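Local coordinates for putative polysaccharide biosynthesis protein with aminopeptidase-like domain (Clostridium acetobutylicum, PDB 3K9T) that probably takes part in the biosynthesis of modified polysaccharides, binds one zinc ion per subunit, and is not expected to have peptidase activity despite its aminopeptidase-like domain, at residues T60-W65 against W234-E239; T66-W71 against G165-G170. All coordinates share one frame; numbering follows the deposited sequence.

Contact 1 (T60-W65 against W234-E239)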
loop_
_atom_site.group_PDB
_atom_site.type_symbol
_atom_site.label_atom_id
_atom_site.label_comp_id
_atom_site.label_asym_id
_atom_site.label_seq_id
_atom_site.Cartn_x
_atom_site.Cartn_y
_atom_site.Cartn_z
ATOM N N THR A 60 37.239 -18.871 -24.960
ATOM C CA THR A 60 35.927 -18.754 -25.583
ATOM C C THR A 60 35.241 -17.514 -25.024
ATOM O O THR A 60 35.227 -17.302 -23.795
ATOM C CB THR A 60 35.030 -19.998 -25.275
ATOM O OG1 THR A 60 35.676 -21.168 -25.763
ATOM C CG2 THR A 60 33.593 -19.891 -25.897
ATOM N N LYS A 61 34.702 -16.710 -25.941
ATOM C CA LYS A 61 34.005 -15.493 -25.592
ATOM C C LYS A 61 32.571 -15.849 -25.236
ATOM O O LYS A 61 31.826 -16.378 -26.060
ATOM C CB LYS A 61 34.073 -14.443 -26.730
ATOM C CG LYS A 61 35.096 -13.278 -26.505
ATOM C CD LYS A 61 34.511 -12.185 -25.514
ATOM N N VAL A 62 32.196 -15.565 -23.992
ATOM C CA VAL A 62 30.853 -15.830 -23.510
ATOM C C VAL A 62 30.245 -14.483 -23.105
ATOM O O VAL A 62 30.508 -13.946 -22.026
ATOM C CB VAL A 62 30.874 -16.944 -22.424
ATOM C CG1 VAL A 62 31.139 -18.297 -23.140
ATOM C CG2 VAL A 62 31.932 -16.634 -21.245
ATOM N N PHE A 63 29.444 -13.943 -24.023
ATOM C CA PHE A 63 29.029 -12.544 -23.981
ATOM C C PHE A 63 30.300 -11.698 -23.732
ATOM O O PHE A 63 31.295 -11.885 -24.419
ATOM C CB PHE A 63 27.904 -12.285 -22.947
ATOM C CG PHE A 63 26.629 -13.045 -23.226
ATOM C CD1 PHE A 63 26.047 -13.041 -24.496
ATOM C CD2 PHE A 63 26.003 -13.764 -22.228
ATOM C CE1 PHE A 63 24.860 -13.742 -24.737
ATOM C CE2 PHE A 63 24.819 -14.457 -22.475
ATOM C CZ PHE A 63 24.258 -14.450 -23.722
ATOM N N ASP A 64 30.290 -10.830 -22.724
ATOM C CA ASP A 64 31.410 -9.919 -22.472
ATOM C C ASP A 64 32.568 -10.607 -21.799
ATOM O O ASP A 64 33.643 -10.038 -21.686
ATOM C CB ASP A 64 30.986 -8.727 -21.590
ATOM C CG ASP A 64 31.978 -7.591 -21.640
ATOM O OD1 ASP A 64 32.397 -7.228 -22.760
ATOM O OD2 ASP A 64 32.357 -7.071 -20.564
ATOM N N TRP A 65 32.359 -11.839 -21.362
ATOM C CA TRP A 65 33.406 -12.545 -20.633
ATOM C C TRP A 65 34.209 -13.470 -21.519
ATOM O O TRP A 65 33.798 -13.813 -22.615
ATOM C CB TRP A 65 32.800 -13.330 -19.467
ATOM C CG TRP A 65 32.229 -12.478 -18.422
ATOM C CD1 TRP A 65 31.186 -11.603 -18.548
ATOM C CD2 TRP A 65 32.652 -12.408 -17.052
ATOM N NE1 TRP A 65 30.930 -11.000 -17.336
ATOM C CE2 TRP A 65 31.812 -11.478 -16.402
ATOM C CE3 TRP A 65 33.634 -13.064 -16.308
ATOM C CZ2 TRP A 65 31.934 -11.181 -15.056
ATOM C CZ3 TRP A 65 33.765 -12.757 -14.948
ATOM C CH2 TRP A 65 32.918 -11.824 -14.348
ATOM N N TRP A 234 26.707 -20.679 -19.715
ATOM C CA TRP A 234 25.528 -21.436 -20.041
ATOM C C TRP A 234 24.542 -20.596 -20.834
ATOM O O TRP A 234 24.020 -21.052 -21.851
ATOM C CB TRP A 234 24.861 -22.006 -18.799
ATOM C CG TRP A 234 23.704 -22.856 -19.154
ATOM C CD1 TRP A 234 23.726 -24.187 -19.516
ATOM C CD2 TRP A 234 22.358 -22.439 -19.241
ATOM N NE1 TRP A 234 22.458 -24.619 -19.806
ATOM C CE2 TRP A 234 21.596 -23.564 -19.665
ATOM C CE3 TRP A 234 21.713 -21.217 -19.033
ATOM C CZ2 TRP A 234 20.218 -23.503 -19.858
ATOM C CZ3 TRP A 234 20.334 -21.156 -19.220
ATOM C CH2 TRP A 234 19.605 -22.298 -19.626
ATOM N N LEU A 235 24.286 -19.371 -20.364
ATOM C CA LEU A 235 23.364 -18.457 -21.058
ATOM C C LEU A 235 23.864 -18.194 -22.492
ATOM O O LEU A 235 23.075 -18.150 -23.433
ATOM C CB LEU A 235 23.161 -17.145 -20.267
ATOM C CG LEU A 235 22.301 -17.262 -19.013
ATOM C CD1 LEU A 235 22.363 -16.035 -18.102
ATOM C CD2 LEU A 235 20.860 -17.565 -19.412
ATOM N N SER A 236 25.178 -18.077 -22.660
ATOM C CA SER A 236 25.734 -17.757 -23.982
ATOM C C SER A 236 25.542 -18.936 -24.929
ATOM O O SER A 236 25.548 -18.774 -26.128
ATOM C CB SER A 236 27.232 -17.350 -23.914
ATOM O OG SER A 236 28.105 -18.465 -23.743
ATOM N N ARG A 237 25.364 -20.120 -24.373
ATOM C CA ARG A 237 25.207 -21.316 -25.184
ATOM C C ARG A 237 23.764 -21.771 -25.310
ATOM O O ARG A 237 23.507 -22.757 -25.985
ATOM C CB ARG A 237 26.100 -22.425 -24.600
ATOM C CG ARG A 237 27.601 -22.140 -24.830
ATOM C CD ARG A 237 28.513 -22.778 -23.803
ATOM N NE ARG A 237 28.341 -24.217 -23.782
ATOM C CZ ARG A 237 28.900 -25.068 -24.632
ATOM N NH1 ARG A 237 29.697 -24.641 -25.612
ATOM N NH2 ARG A 237 28.645 -26.361 -24.511
ATOM N N ASN A 238 22.818 -21.041 -24.715
ATOM C CA ASN A 238 21.428 -21.490 -24.681
ATOM C C ASN A 238 20.394 -20.371 -24.881
ATOM O O ASN A 238 19.293 -20.407 -24.310
ATOM C CB ASN A 238 21.198 -22.226 -23.347
ATOM C CG ASN A 238 21.979 -23.522 -23.253
ATOM O OD1 ASN A 238 21.592 -24.512 -23.847
ATOM N ND2 ASN A 238 23.071 -23.525 -22.485
ATOM N N GLU A 239 20.734 -19.358 -25.674
ATOM C CA GLU A 239 19.800 -18.237 -25.882
ATOM C C GLU A 239 18.461 -18.734 -26.434
ATOM O O GLU A 239 17.408 -18.244 -26.035
ATOM C CB GLU A 239 20.398 -17.127 -26.760
ATOM C CG GLU A 239 21.574 -16.415 -26.127
ATOM C CD GLU A 239 21.939 -15.126 -26.853
ATOM O OE1 GLU A 239 21.257 -14.096 -26.651
ATOM O OE2 GLU A 239 22.932 -15.135 -27.607
#
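Phe63 lays one face of its ring on Ser236 of helix 229-237. Ser236 CB stands 4.0 Å from the ring centroid, 10° off the ring normal, a CH-pi contact over the middle of the face, and Phe63 CZ comes to 3.6 Å from Ser236 CA. Leu235 CB meets the rim of the ring instead, 3.9 Å from Phe63 CE2. Beside the ring Val62 closes the tight part of the contact: its CG1, anti to the carbonyl carbon (chi1 -73°), lies against Ser236 OG, a hydroxyl hydrogen-bonded to Thr233 O. The CE1 side of the ring is looser and more polar. The extended Glu239 side chain approaches it from the opposite direction, with OE2 3.7 Å from Phe63 CE1 and the carboxylate plane 85° from the ring plane. Glu239 OE1 forms a salt bridge with Lys365 of the second subunit, which also packs on Phe63, so this side faces the trimer interface. Phe63 takes the first corner (position i+1) of a type II' turn from Val62 to Trp65, closed by backbone hydrogen bonds from Val62 N to Trp65 O (2.7 Å) and from Trp65 N to Val62 O (2.9 Å), the two-residue turn typical of a tight beta-hairpin.

Contact 2 (T66-W71 against G165-G170)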
loop_
_atom_site.group_PDB
_atom_site.type_symbol
_atom_site.label_atom_id
_atom_site.label_comp_id
_atom_site.label_asym_id
_atom_site.label_seq_id
_atom_site.Cartn_x
_atom_site.Cartn_y
_atom_site.Cartn_z
ATOM N N THR A 66 35.373 -13.843 -21.010
ATOM C CA THR A 66 36.249 -14.795 -21.659
ATOM C C THR A 66 36.459 -15.979 -20.752
ATOM O O THR A 66 36.824 -15.796 -19.599
ATOM C CB THR A 66 37.621 -14.184 -21.930
ATOM O OG1 THR A 66 37.462 -13.006 -22.725
ATOM C CG2 THR A 66 38.521 -15.202 -22.632
ATOM N N VAL A 67 36.264 -17.189 -21.276
ATOM C CA VAL A 67 36.480 -18.383 -20.468
ATOM C C VAL A 67 37.961 -18.436 -20.031
ATOM O O VAL A 67 38.870 -18.484 -20.859
ATOM C CB VAL A 67 36.065 -19.667 -21.226
ATOM C CG1 VAL A 67 36.519 -20.953 -20.479
ATOM C CG2 VAL A 67 34.560 -19.692 -21.443
ATOM N N PRO A 68 38.208 -18.422 -18.719
ATOM C CA PRO A 68 39.610 -18.401 -18.232
ATOM C C PRO A 68 40.457 -19.642 -18.540
ATOM O O PRO A 68 39.954 -20.643 -19.029
ATOM C CB PRO A 68 39.451 -18.308 -16.712
ATOM C CG PRO A 68 38.123 -18.984 -16.417
ATOM C CD PRO A 68 37.235 -18.669 -17.635
ATOM N N LYS A 69 41.745 -19.542 -18.238
ATOM C CA LYS A 69 42.630 -20.693 -18.232
ATOM C C LYS A 69 42.165 -21.661 -17.159
ATOM O O LYS A 69 41.473 -21.290 -16.200
ATOM C CB LYS A 69 44.079 -20.299 -17.954
ATOM C CG LYS A 69 44.696 -19.512 -19.099
ATOM C CD LYS A 69 46.204 -19.280 -18.986
ATOM C CE LYS A 69 46.686 -18.489 -20.202
ATOM N NZ LYS A 69 47.806 -19.162 -20.910
ATOM N N GLU A 70 42.544 -22.919 -17.342
ATOM C CA GLU A 70 42.187 -23.941 -16.406
ATOM C C GLU A 70 43.255 -24.017 -15.337
ATOM O O GLU A 70 44.453 -23.984 -15.643
ATOM C CB GLU A 70 42.034 -25.291 -17.128
ATOM C CG GLU A 70 41.749 -26.427 -16.164
ATOM C CD GLU A 70 41.493 -27.747 -16.834
ATOM O OE1 GLU A 70 41.027 -27.791 -18.006
ATOM O OE2 GLU A 70 41.737 -28.755 -16.145
ATOM N N TRP A 71 42.809 -24.157 -14.092
ATOM C CA TRP A 71 43.697 -24.240 -12.925
ATOM C C TRP A 71 43.593 -25.617 -12.285
ATOM O O TRP A 71 42.485 -26.180 -12.169
ATOM C CB TRP A 71 43.317 -23.173 -11.886
ATOM C CG TRP A 71 44.217 -23.106 -10.692
ATOM C CD1 TRP A 71 45.523 -22.703 -10.679
ATOM C CD2 TRP A 71 43.893 -23.449 -9.343
ATOM N NE1 TRP A 71 46.031 -22.774 -9.405
ATOM C CE2 TRP A 71 45.049 -23.227 -8.565
ATOM C CE3 TRP A 71 42.738 -23.917 -8.709
ATOM C CZ2 TRP A 71 45.081 -23.459 -7.190
ATOM C CZ3 TRP A 71 42.766 -24.129 -7.332
ATOM C CH2 TRP A 71 43.928 -23.896 -6.590
ATOM N N GLY A 165 42.829 -24.672 -21.102
ATOM C CA GLY A 165 42.185 -25.959 -20.844
ATOM C C GLY A 165 40.712 -25.821 -21.193
ATOM O O GLY A 165 40.344 -25.358 -22.303
ATOM N N SER A 166 39.860 -26.204 -20.249
ATOM C CA SER A 166 38.448 -25.966 -20.406
ATOM C C SER A 166 37.699 -25.868 -19.092
ATOM O O SER A 166 38.143 -26.384 -18.050
ATOM C CB SER A 166 37.831 -27.061 -21.265
ATOM O OG SER A 166 38.067 -28.308 -20.671
ATOM N N LEU A 167 36.543 -25.203 -19.184
ATOM C CA LEU A 167 35.658 -24.956 -18.059
ATOM C C LEU A 167 34.524 -25.977 -18.081
ATOM O O LEU A 167 33.801 -26.088 -19.077
ATOM C CB LEU A 167 35.087 -23.523 -18.131
ATOM C CG LEU A 167 34.074 -23.068 -17.063
ATOM C CD1 LEU A 167 34.244 -21.587 -16.746
ATOM C CD2 LEU A 167 32.684 -23.368 -17.484
ATOM N N THR A 168 34.394 -26.705 -16.973
ATOM C CA THR A 168 33.383 -27.743 -16.816
ATOM C C THR A 168 32.078 -27.203 -16.270
ATOM O O THR A 168 32.095 -26.426 -15.299
ATOM C CB THR A 168 33.846 -28.830 -15.815
ATOM O OG1 THR A 168 35.179 -29.249 -16.149
ATOM C CG2 THR A 168 32.862 -30.040 -15.842
ATOM N N TYR A 169 30.969 -27.579 -16.908
ATOM C CA TYR A 169 29.653 -27.426 -16.273
ATOM C C TYR A 169 28.798 -28.654 -16.550
ATOM O O TYR A 169 28.958 -29.305 -17.585
ATOM C CB TYR A 169 28.918 -26.119 -16.617
ATOM C CG TYR A 169 28.356 -25.982 -18.019
ATOM C CD1 TYR A 169 27.124 -26.471 -18.336
ATOM C CD2 TYR A 169 29.032 -25.303 -18.984
ATOM C CE1 TYR A 169 26.598 -26.309 -19.564
ATOM C CE2 TYR A 169 28.505 -25.133 -20.239
ATOM C CZ TYR A 169 27.296 -25.634 -20.524
ATOM O OH TYR A 169 26.784 -25.493 -21.800
ATOM N N GLY A 170 27.923 -28.979 -15.602
ATOM C CA GLY A 170 27.014 -30.118 -15.726
ATOM C C GLY A 170 25.549 -29.705 -15.830
ATOM O O GLY A 170 25.133 -28.694 -15.279
#
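With CG anti to the backbone N (chi1 176°) and the chain extended beyond it, Glu70 reaches across Gly165 to the backbone of Ser166; Leu167, its CG likewise opposite N (chi1 177°), sends CD1 toward Pro68. The contact lies at the junction of the insert with the aminopeptidase-like domain, where strand 70-79 of the insert's antiparallel sheet begins beside the start of strand 166-174 of the large mixed sheet. The touching parts run 119° apart, far from the alignment of paired strands, and a side chain makes the one hydrogen bond between them. The apolar half is formed by Val67 CG1, 3.8 Å from Leu167 CB, and by Pro68, whose CD is 4.3 Å from Leu167 CD1. Ile229 of helix 229-237 packs on both Pro68 and Leu167. At the polar half Glu70 CB lies 3.8 Å from Gly165 CA, while the carboxylate is held at both oxygens: OE2 makes a salt bridge with Arg39 and a hydrogen bond with Asn72 ND2. The other oxygen, OE1, receives Ser166 N through its anti lone pair at 3.0 Å, the N-H pointing almost straight at it (170°).

How the contacts relate
From the N terminus the chain leaves strand 52-57 at the edge of the mixed sheet and makes the small hairpin 61-66, which spans the join between 60-65 and 66-71, then passes on into the insert's own sheet. Contact 2 closes the insert excursion when the chain returns at 165-170, 94 residues later. Contact 1 closes only at 234-239, after further sheet strands, so the loop of contact 2 is nested inside its own. The centres lie 13 Å apart, and the contacts touch. Thr60 O and Val67 N, 2.7 Å apart, join the two N-terminal segments, whereas Arg237 NE and Tyr169 OH, at 2.8 Å, link helix 229-237 to strand 166-174.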